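Local atomic coordinates of Rho GTPase-activating protein 15 (PDB entry 3BYI), a protein that switches Rho-type GTPases off, RAC1 among them, by stimulating their hydrolysis of GTP to GDP through its RhoGAP domain. Residues Thr65-Arg70 and Leu96-Arg101. Sequence-based numbering, arbitrary orientation.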
loop_
_atom_site.group_PDB
_atom_site.type_symbol
_atom_site.label_atom_id
_atom_site.label_comp_id
_atom_site.label_asym_id
_atom_site.label_seq_id
_atom_site.Cartn_x
_atom_site.Cartn_y
_atom_site.Cartn_z
ATOM N N THR A 65 -13.005 -13.796 1.958
ATOM C CA THR A 65 -12.687 -13.379 3.325
ATOM C C THR A 65 -12.121 -11.972 3.354
ATOM O O THR A 65 -12.415 -11.224 4.276
ATOM C CB THR A 65 -11.696 -14.352 4.049
ATOM O OG1 THR A 65 -12.149 -15.698 3.874
ATOM C CG2 THR A 65 -11.626 -14.050 5.540
ATOM N N ILE A 66 -11.289 -11.613 2.374
ATOM C CA ILE A 66 -10.816 -10.223 2.240
ATOM C C ILE A 66 -11.996 -9.273 2.085
ATOM O O ILE A 66 -12.036 -8.215 2.707
ATOM C CB ILE A 66 -9.883 -10.042 1.048
ATOM C CG1 ILE A 66 -8.576 -10.820 1.308
ATOM C CG2 ILE A 66 -9.631 -8.544 0.796
ATOM C CD1 ILE A 66 -7.697 -11.055 0.072
ATOM N N GLN A 67 -12.964 -9.653 1.256
ATOM C CA GLN A 67 -14.126 -8.818 1.000
ATOM C C GLN A 67 -14.935 -8.594 2.287
ATOM O O GLN A 67 -15.455 -7.495 2.526
ATOM C CB GLN A 67 -14.979 -9.411 -0.134
ATOM C CG GLN A 67 -14.323 -9.301 -1.537
ATOM C CD GLN A 67 -14.308 -7.860 -2.133
ATOM O OE1 GLN A 67 -14.426 -6.897 -1.406
ATOM N NE2 GLN A 67 -14.169 -7.740 -3.447
ATOM N N LYS A 68 -15.026 -9.619 3.139
ATOM C CA LYS A 68 -15.680 -9.461 4.455
ATOM C C LYS A 68 -14.878 -8.591 5.401
ATOM O O LYS A 68 -15.447 -7.875 6.221
ATOM C CB LYS A 68 -15.830 -10.790 5.188
ATOM C CG LYS A 68 -16.763 -11.770 4.582
ATOM C CD LYS A 68 -16.710 -13.088 5.300
ATOM C CE LYS A 68 -17.849 -13.988 4.849
ATOM N NZ LYS A 68 -17.583 -15.382 5.290
ATOM N N LEU A 69 -13.552 -8.708 5.336
ATOM C CA LEU A 69 -12.654 -7.836 6.111
ATOM C C LEU A 69 -12.889 -6.370 5.721
ATOM O O LEU A 69 -13.093 -5.501 6.580
ATOM C CB LEU A 69 -11.184 -8.197 5.857
ATOM C CG LEU A 69 -10.164 -7.901 6.976
ATOM C CD1 LEU A 69 -8.706 -8.268 6.544
ATOM C CD2 LEU A 69 -10.230 -6.486 7.502
ATOM N N ARG A 70 -12.859 -6.106 4.424
ATOM C CA ARG A 70 -13.154 -4.775 3.867
ATOM C C ARG A 70 -14.509 -4.244 4.327
ATOM O O ARG A 70 -14.643 -3.075 4.698
ATOM C CB ARG A 70 -13.141 -4.857 2.357
ATOM C CG ARG A 70 -13.595 -3.628 1.625
ATOM C CD ARG A 70 -13.504 -3.918 0.179
ATOM N NE ARG A 70 -13.914 -2.830 -0.663
ATOM C CZ ARG A 70 -15.185 -2.486 -0.864
ATOM N NH1 ARG A 70 -16.160 -3.149 -0.282
ATOM N NH2 ARG A 70 -15.483 -1.483 -1.668
ATOM N N LEU A 96 -4.762 -5.204 2.832
ATOM C CA LEU A 96 -3.882 -4.028 2.788
ATOM C C LEU A 96 -3.671 -3.582 1.348
ATOM O O LEU A 96 -3.880 -2.419 1.027
ATOM C CB LEU A 96 -2.517 -4.313 3.418
ATOM C CG LEU A 96 -1.656 -3.070 3.682
ATOM C CD1 LEU A 96 -2.494 -2.058 4.471
ATOM C CD2 LEU A 96 -0.306 -3.430 4.456
ATOM N N LYS A 97 -3.315 -4.516 0.470
ATOM C CA LYS A 97 -3.075 -4.178 -0.923
ATOM C C LYS A 97 -4.320 -3.654 -1.610
ATOM O O LYS A 97 -4.243 -2.731 -2.414
ATOM C CB LYS A 97 -2.531 -5.388 -1.690
ATOM C CG LYS A 97 -1.077 -5.768 -1.339
ATOM C CD LYS A 97 -0.586 -6.902 -2.230
ATOM C CE LYS A 97 -1.339 -8.218 -2.012
ATOM N NZ LYS A 97 -0.772 -9.271 -2.866
ATOM N N MET A 98 -5.455 -4.272 -1.304
ATOM C CA MET A 98 -6.758 -3.836 -1.827
ATOM C C MET A 98 -7.083 -2.398 -1.412
ATOM O O MET A 98 -7.676 -1.655 -2.194
ATOM C CB MET A 98 -7.891 -4.773 -1.346
ATOM C CG MET A 98 -9.249 -4.386 -1.863
ATOM S SD MET A 98 -10.602 -5.506 -1.463
ATOM C CE MET A 98 -10.243 -6.803 -2.671
ATOM N N PHE A 99 -6.718 -2.031 -0.186
ATOM C CA PHE A 99 -6.880 -0.665 0.304
ATOM C C PHE A 99 -6.114 0.285 -0.591
ATOM O O PHE A 99 -6.671 1.253 -1.098
ATOM C CB PHE A 99 -6.432 -0.540 1.774
ATOM C CG PHE A 99 -6.425 0.884 2.290
ATOM C CD1 PHE A 99 -7.613 1.487 2.717
ATOM C CD2 PHE A 99 -5.242 1.619 2.328
ATOM C CE1 PHE A 99 -7.609 2.759 3.167
ATOM C CE2 PHE A 99 -5.231 2.945 2.766
ATOM C CZ PHE A 99 -6.383 3.506 3.209
ATOM N N PHE A 100 -4.844 -0.015 -0.840
ATOM C CA PHE A 100 -4.039 0.855 -1.688
ATOM C C PHE A 100 -4.516 0.896 -3.148
ATOM O O PHE A 100 -4.486 1.954 -3.801
ATOM C CB PHE A 100 -2.580 0.476 -1.606
ATOM C CG PHE A 100 -1.936 0.898 -0.318
ATOM C CD1 PHE A 100 -1.600 -0.045 0.651
ATOM C CD2 PHE A 100 -1.702 2.238 -0.064
ATOM C CE1 PHE A 100 -1.033 0.353 1.845
ATOM C CE2 PHE A 100 -1.107 2.643 1.105
ATOM C CZ PHE A 100 -0.771 1.704 2.065
ATOM N N ARG A 101 -4.997 -0.249 -3.645
ATOM C CA ARG A 101 -5.529 -0.325 -5.008
ATOM C C ARG A 101 -6.842 0.441 -5.157
ATOM O O ARG A 101 -7.131 0.920 -6.235
ATOM C CB ARG A 101 -5.729 -1.792 -5.479
ATOM C CG ARG A 101 -4.431 -2.505 -5.899
ATOM C CD ARG A 101 -4.571 -4.057 -5.909
ATOM N NE ARG A 101 -3.248 -4.695 -5.978
ATOM C CZ ARG A 101 -2.958 -5.946 -5.599
ATOM N NH1 ARG A 101 -3.884 -6.773 -5.128
ATOM N NH2 ARG A 101 -1.710 -6.388 -5.708
#
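Of the two flat groups beside Met98, the Gln67 amide presents one face to Met98 CE, with SD on the same side, whereas the Arg70 guanidinium has the sulfur oblique to its plane and touches only through CD next to it. Arg70 CD lies 3.7 Å from Met98 SD, the closest approach between segments 65-70 and 96-101. With its chain fully extended from CG to NE, Arg70 passes Met98 at roughly a right angle and carries its charged end onward to a salt bridge between NH2 and Glu102, in the last turn of helix 89-102. Gln67 OE1 lies 4.1 Å from Met98 SD and Gln67 NE2 4.1 Å from Met98 CE, distances that indicate loose packing and no hydrogen bond. A bend at chi2 (-73°) brings this amide back across Met98 although the Gln67 CB points away from segment 96-101. Ile66 supplies the buried apolar side through its CG2 branch, 3.9 Å from both SD and CE of Met98. Met98 runs straight out from its helix, CG anti to the backbone N (chi1 -179°), then turns at chi3, which lays CE near Ile66 and Gln67. Replacing Met98 with an alanine here is likely to open a gap between the helices, leaving Ile66 CG2, Arg70 CD and the Gln67 amide without their shared partner. The segment axes approach to 10.8 Å and cross at -64°, a spacing that Met98 largely fills, with Arg70 and Gln67 reaching to it from the other helix. Nearby, Ile66 and Leu69 also pack on Val91, extending the joint between helices 63-74 and 89-102 of the RhoGAP domain. No hydrogen bond links the two segments; their 150 Å² of buried surface implies a modest contact made by dispersion around a thioether, with the direct ionic link supplied by Glu102.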